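Long-range contact in nodulation fucosyltransferase NodZ (Bradyrhizobium sp., PDB 2HHC), which is a rhizobial nodulation protein of the fucosyltransferase kind, with the two-domain GT-B fold of many glycosyltransferases: residues A[26-39]-A[64-76]. Sequence-based numbering, arbitrary orientation.
Sequences WSYAQRTGRTLVID and IAGVPVICDDRVN
Strands 35-39 and 67-70 pair in parallel in one of the two sheets of this GT-B protein, while the helix leading into the first strand packs over the turn that starts the second. L36 sits beside V69 and V37 beside I70. L36 N donates to P68 O (2.9 Å), L36 O receives I70 N (2.8 Å), and I38 N closes the ladder on I70 O (2.8 Å). In the last two turns of helix 15-32, chi1 of W26 is 174°, trans to the main-chain N, and this swings the indole over to the type I' turn I64-V67. Its NE1 donates to I64 O at 2.9 Å, nearly straight (166°) and with the oxygen close to the ring plane. That carbonyl also takes V67 N, from the opposite face of its plane; the V67 N bond closes the turn, and the W26 NE1 bond ties it to the helix. V67 fills the angle between helix 15-32 and strand 35-39: CG2 lies 3.4 Å from W26 NE1 and also meets Q30 CB, while CG1 reaches A29 CB and L36 CB. Farther along, I38 CD1 rests on V69 CG1 (3.9 Å), and V37 CG1 meets V75 CG1 (3.6 Å), the two valine side chains lying alongside one another and pointing opposite ways. Strand 6-10 flanks 35-39 on its other edge, L22 and A25 of helix 15-32 cover L36, and helix 138-147 packs on W26, I64 and A65.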
loop_
_atom_site.group_PDB
_atom_site.type_symbol
_atom_site.label_atom_id
_atom_site.label_comp_id
_atom_site.label_asym_id
_atom_site.label_seq_id
_atom_site.Cartn_x
_atom_site.Cartn_y
_atom_site.Cartn_z
ATOM N N TRP A 26 6.008 12.149 2.975
ATOM C CA TRP A 26 6.688 12.259 4.271
ATOM C C TRP A 26 8.147 12.696 4.046
ATOM O O TRP A 26 8.698 13.542 4.739
ATOM C CB TRP A 26 6.591 10.905 5.056
ATOM C CG TRP A 26 7.423 10.998 6.319
ATOM C CD1 TRP A 26 7.041 11.482 7.528
ATOM C CD2 TRP A 26 8.815 10.695 6.425
ATOM N NE1 TRP A 26 8.094 11.450 8.387
ATOM C CE2 TRP A 26 9.219 11.033 7.723
ATOM C CE3 TRP A 26 9.761 10.171 5.517
ATOM C CZ2 TRP A 26 10.530 10.842 8.162
ATOM C CZ3 TRP A 26 11.053 10.008 5.931
ATOM C CH2 TRP A 26 11.434 10.343 7.225
ATOM N N SER A 27 8.808 12.074 3.080
ATOM C CA SER A 27 10.207 12.312 2.860
ATOM C C SER A 27 10.424 13.774 2.450
ATOM O O SER A 27 11.351 14.410 2.911
ATOM C CB SER A 27 10.711 11.358 1.782
ATOM O OG SER A 27 12.054 11.645 1.478
ATOM N N TYR A 28 9.558 14.311 1.605
ATOM C CA TYR A 28 9.697 15.712 1.199
ATOM C C TYR A 28 9.383 16.661 2.363
ATOM O O TYR A 28 10.098 17.658 2.553
ATOM C CB TYR A 28 8.841 16.055 -0.008
ATOM C CG TYR A 28 9.225 17.350 -0.652
ATOM C CD1 TYR A 28 10.408 17.462 -1.346
ATOM C CD2 TYR A 28 8.404 18.483 -0.558
ATOM C CE1 TYR A 28 10.797 18.641 -1.921
ATOM C CE2 TYR A 28 8.789 19.695 -1.146
ATOM C CZ TYR A 28 9.985 19.755 -1.835
ATOM O OH TYR A 28 10.429 20.920 -2.456
ATOM N N ALA A 29 8.382 16.323 3.164
ATOM C CA ALA A 29 8.064 17.111 4.379
ATOM C C ALA A 29 9.259 17.138 5.336
ATOM O O ALA A 29 9.596 18.172 5.930
ATOM C CB ALA A 29 6.861 16.553 5.065
ATOM N N GLN A 30 9.935 16.015 5.495
ATOM C CA GLN A 30 11.078 15.950 6.387
ATOM C C GLN A 30 12.210 16.824 5.851
ATOM O O GLN A 30 12.824 17.612 6.575
ATOM C CB GLN A 30 11.619 14.514 6.695
ATOM C CG GLN A 30 12.589 14.523 7.936
ATOM C CD GLN A 30 13.471 13.254 8.214
ATOM O OE1 GLN A 30 13.878 12.984 9.382
ATOM N NE2 GLN A 30 13.799 12.533 7.169
ATOM N N ARG A 31 12.464 16.713 4.554
ATOM C CA ARG A 31 13.623 17.377 3.948
ATOM C C ARG A 31 13.433 18.894 4.064
ATOM O O ARG A 31 14.392 19.635 4.274
ATOM C CB ARG A 31 13.728 16.943 2.473
ATOM C CG ARG A 31 14.895 17.509 1.675
ATOM C CD ARG A 31 14.652 17.397 0.144
ATOM N NE ARG A 31 15.009 18.653 -0.501
ATOM C CZ ARG A 31 14.811 18.951 -1.790
ATOM N NH1 ARG A 31 14.292 18.062 -2.632
ATOM N NH2 ARG A 31 15.169 20.148 -2.236
ATOM N N THR A 32 12.174 19.344 3.927
ATOM C CA THR A 32 11.907 20.767 3.779
ATOM C C THR A 32 11.253 21.477 4.973
ATOM O O THR A 32 10.897 22.657 4.862
ATOM C CB THR A 32 11.118 21.101 2.508
ATOM O OG1 THR A 32 9.838 20.479 2.567
ATOM C CG2 THR A 32 11.846 20.645 1.233
ATOM N N GLY A 33 11.070 20.774 6.089
ATOM C CA GLY A 33 10.540 21.381 7.301
ATOM C C GLY A 33 9.080 21.727 7.180
ATOM O O GLY A 33 8.654 22.794 7.632
ATOM N N ARG A 34 8.313 20.814 6.610
ATOM C CA ARG A 34 6.869 21.012 6.448
ATOM C C ARG A 34 6.087 20.040 7.309
ATOM O O ARG A 34 6.544 18.927 7.618
ATOM C CB ARG A 34 6.476 20.841 4.977
ATOM C CG ARG A 34 7.093 21.859 4.026
ATOM C CD ARG A 34 6.865 21.435 2.579
ATOM N NE ARG A 34 7.530 22.347 1.650
ATOM C CZ ARG A 34 6.957 23.394 1.056
ATOM N NH1 ARG A 34 5.697 23.736 1.305
ATOM N NH2 ARG A 34 7.660 24.123 0.209
ATOM N N THR A 35 4.834 20.409 7.567
ATOM C CA THR A 35 3.897 19.547 8.245
ATOM C C THR A 35 3.271 18.630 7.206
ATOM O O THR A 35 2.868 19.064 6.143
ATOM C CB THR A 35 2.845 20.391 8.966
ATOM O OG1 THR A 35 3.488 21.063 10.034
ATOM C CG2 THR A 35 1.651 19.565 9.525
ATOM N N LEU A 36 3.131 17.338 7.540
ATOM C CA LEU A 36 2.484 16.342 6.684
ATOM C C LEU A 36 1.027 16.145 7.017
ATOM O O LEU A 36 0.653 15.972 8.170
ATOM C CB LEU A 36 3.182 15.000 6.819
ATOM C CG LEU A 36 2.656 13.841 6.011
ATOM C CD1 LEU A 36 2.900 14.054 4.494
ATOM C CD2 LEU A 36 3.368 12.581 6.448
ATOM N N VAL A 37 0.193 16.291 6.006
ATOM C CA VAL A 37 -1.233 16.104 6.140
ATOM C C VAL A 37 -1.601 14.823 5.368
ATOM O O VAL A 37 -1.284 14.656 4.173
ATOM C CB VAL A 37 -1.984 17.274 5.480
ATOM C CG1 VAL A 37 -3.472 17.080 5.603
ATOM C CG2 VAL A 37 -1.560 18.615 6.055
ATOM N N ILE A 38 -2.226 13.864 6.047
ATOM C CA ILE A 38 -2.670 12.606 5.442
ATOM C C ILE A 38 -4.144 12.806 5.096
ATOM O O ILE A 38 -4.977 12.937 5.993
ATOM C CB ILE A 38 -2.473 11.415 6.372
ATOM C CG1 ILE A 38 -1.047 11.373 6.937
ATOM C CG2 ILE A 38 -2.846 10.130 5.606
ATOM C CD1 ILE A 38 -0.740 10.180 7.848
ATOM N N ASP A 39 -4.423 12.910 3.812
ATOM C CA ASP A 39 -5.781 13.259 3.321
ATOM C C ASP A 39 -6.339 12.120 2.488
ATOM O O ASP A 39 -6.099 12.001 1.264
ATOM C CB ASP A 39 -5.758 14.542 2.528
ATOM C CG ASP A 39 -7.121 14.932 2.041
ATOM O OD1 ASP A 39 -8.137 14.275 2.361
ATOM O OD2 ASP A 39 -7.157 15.943 1.271
ATOM N N ILE A 64 5.565 11.649 12.796
ATOM C CA ILE A 64 6.252 10.482 12.235
ATOM C C ILE A 64 7.691 10.853 12.088
ATOM O O ILE A 64 8.068 11.716 11.287
ATOM C CB ILE A 64 5.638 10.008 10.870
ATOM C CG1 ILE A 64 4.189 9.533 11.064
ATOM C CG2 ILE A 64 6.547 8.937 10.208
ATOM C CD1 ILE A 64 3.448 9.262 9.792
ATOM N N ALA A 65 8.502 10.265 12.974
ATOM C CA ALA A 65 9.933 10.475 12.921
ATOM C C ALA A 65 10.372 11.935 12.801
ATOM O O ALA A 65 11.198 12.337 11.955
ATOM C CB ALA A 65 10.574 9.603 11.860
ATOM N N GLY A 66 9.753 12.779 13.629
ATOM C CA GLY A 66 10.107 14.205 13.699
ATOM C C GLY A 66 9.298 15.170 12.857
ATOM O O GLY A 66 9.409 16.412 12.988
ATOM N N VAL A 67 8.456 14.612 11.997
ATOM C CA VAL A 67 7.626 15.400 11.102
ATOM C C VAL A 67 6.245 15.476 11.748
ATOM O O VAL A 67 5.609 14.434 11.998
ATOM C CB VAL A 67 7.520 14.769 9.693
ATOM C CG1 VAL A 67 6.450 15.479 8.842
ATOM C CG2 VAL A 67 8.886 14.719 8.910
ATOM N N PRO A 68 5.753 16.706 11.994
ATOM C CA PRO A 68 4.390 16.830 12.511
ATOM C C PRO A 68 3.371 16.333 11.497
ATOM O O PRO A 68 3.534 16.499 10.272
ATOM C CB PRO A 68 4.224 18.357 12.699
ATOM C CG PRO A 68 5.558 18.918 12.589
ATOM C CD PRO A 68 6.376 18.021 11.761
ATOM N N VAL A 69 2.285 15.721 11.969
ATOM C CA VAL A 69 1.264 15.100 11.112
ATOM C C VAL A 69 -0.126 15.518 11.533
ATOM O O VAL A 69 -0.443 15.521 12.701
ATOM C CB VAL A 69 1.354 13.572 11.176
ATOM C CG1 VAL A 69 0.236 12.896 10.399
ATOM C CG2 VAL A 69 2.701 13.113 10.679
ATOM N N ILE A 70 -0.939 15.844 10.528
ATOM C CA ILE A 70 -2.392 16.020 10.641
ATOM C C ILE A 70 -3.025 14.897 9.850
ATOM O O ILE A 70 -2.858 14.818 8.639
ATOM C CB ILE A 70 -2.835 17.365 10.096
ATOM C CG1 ILE A 70 -2.203 18.514 10.904
ATOM C CG2 ILE A 70 -4.351 17.493 10.179
ATOM C CD1 ILE A 70 -2.290 19.883 10.275
ATOM N N CYS A 71 -3.794 14.034 10.507
ATOM C CA CYS A 71 -4.305 12.820 9.873
ATOM C C CYS A 71 -5.808 12.598 9.974
ATOM O O CYS A 71 -6.280 11.471 9.688
ATOM C CB CYS A 71 -3.689 11.591 10.584
ATOM S SG CYS A 71 -4.325 11.251 12.242
ATOM N N ASP A 72 -6.576 13.627 10.297
ATOM C CA ASP A 72 -7.929 13.423 10.688
ATOM C C ASP A 72 -8.916 14.407 10.075
ATOM O O ASP A 72 -8.615 14.948 9.008
ATOM C CB ASP A 72 -7.982 13.401 12.187
ATOM C CG ASP A 72 -7.530 14.716 12.832
ATOM O OD1 ASP A 72 -7.536 15.763 12.153
ATOM O OD2 ASP A 72 -7.181 14.696 14.040
ATOM N N ASP A 73 -10.076 14.617 10.661
ATOM C CA ASP A 73 -11.067 15.469 10.026
ATOM C C ASP A 73 -10.741 16.960 10.045
ATOM O O ASP A 73 -11.465 17.756 9.463
ATOM C CB ASP A 73 -12.508 15.109 10.410
ATOM C CG ASP A 73 -13.071 13.785 9.684
ATOM O OD1 ASP A 73 -14.099 13.317 10.220
ATOM O OD2 ASP A 73 -12.595 13.263 8.610
ATOM N N ARG A 74 -9.644 17.364 10.673
ATOM C CA ARG A 74 -9.185 18.746 10.558
ATOM C C ARG A 74 -8.933 19.132 9.091
ATOM O O ARG A 74 -8.989 20.314 8.762
ATOM C CB ARG A 74 -7.942 18.984 11.399
ATOM C CG ARG A 74 -8.256 19.077 12.844
ATOM C CD ARG A 74 -6.978 19.230 13.718
ATOM N NE ARG A 74 -6.273 17.966 13.709
ATOM C CZ ARG A 74 -5.040 17.750 14.145
ATOM N NH1 ARG A 74 -4.321 18.741 14.611
ATOM N NH2 ARG A 74 -4.549 16.516 14.085
ATOM N N VAL A 75 -8.719 18.177 8.203
ATOM C CA VAL A 75 -8.642 18.526 6.769
ATOM C C VAL A 75 -9.897 19.276 6.263
ATOM O O VAL A 75 -9.830 19.998 5.267
ATOM C CB VAL A 75 -8.317 17.281 5.916
ATOM C CG1 VAL A 75 -6.972 16.731 6.302
ATOM C CG2 VAL A 75 -9.413 16.236 5.976
ATOM N N ASN A 76 -11.036 19.077 6.916
ATOM C CA ASN A 76 -12.290 19.734 6.560
ATOM C C ASN A 76 -12.495 21.065 7.273
ATOM O O ASN A 76 -13.503 21.750 7.030
ATOM C CB ASN A 76 -13.461 18.824 6.878
ATOM C CG ASN A 76 -13.553 17.652 5.951
ATOM O OD1 ASN A 76 -13.213 17.757 4.778
ATOM N ND2 ASN A 76 -13.915 16.485 6.481
#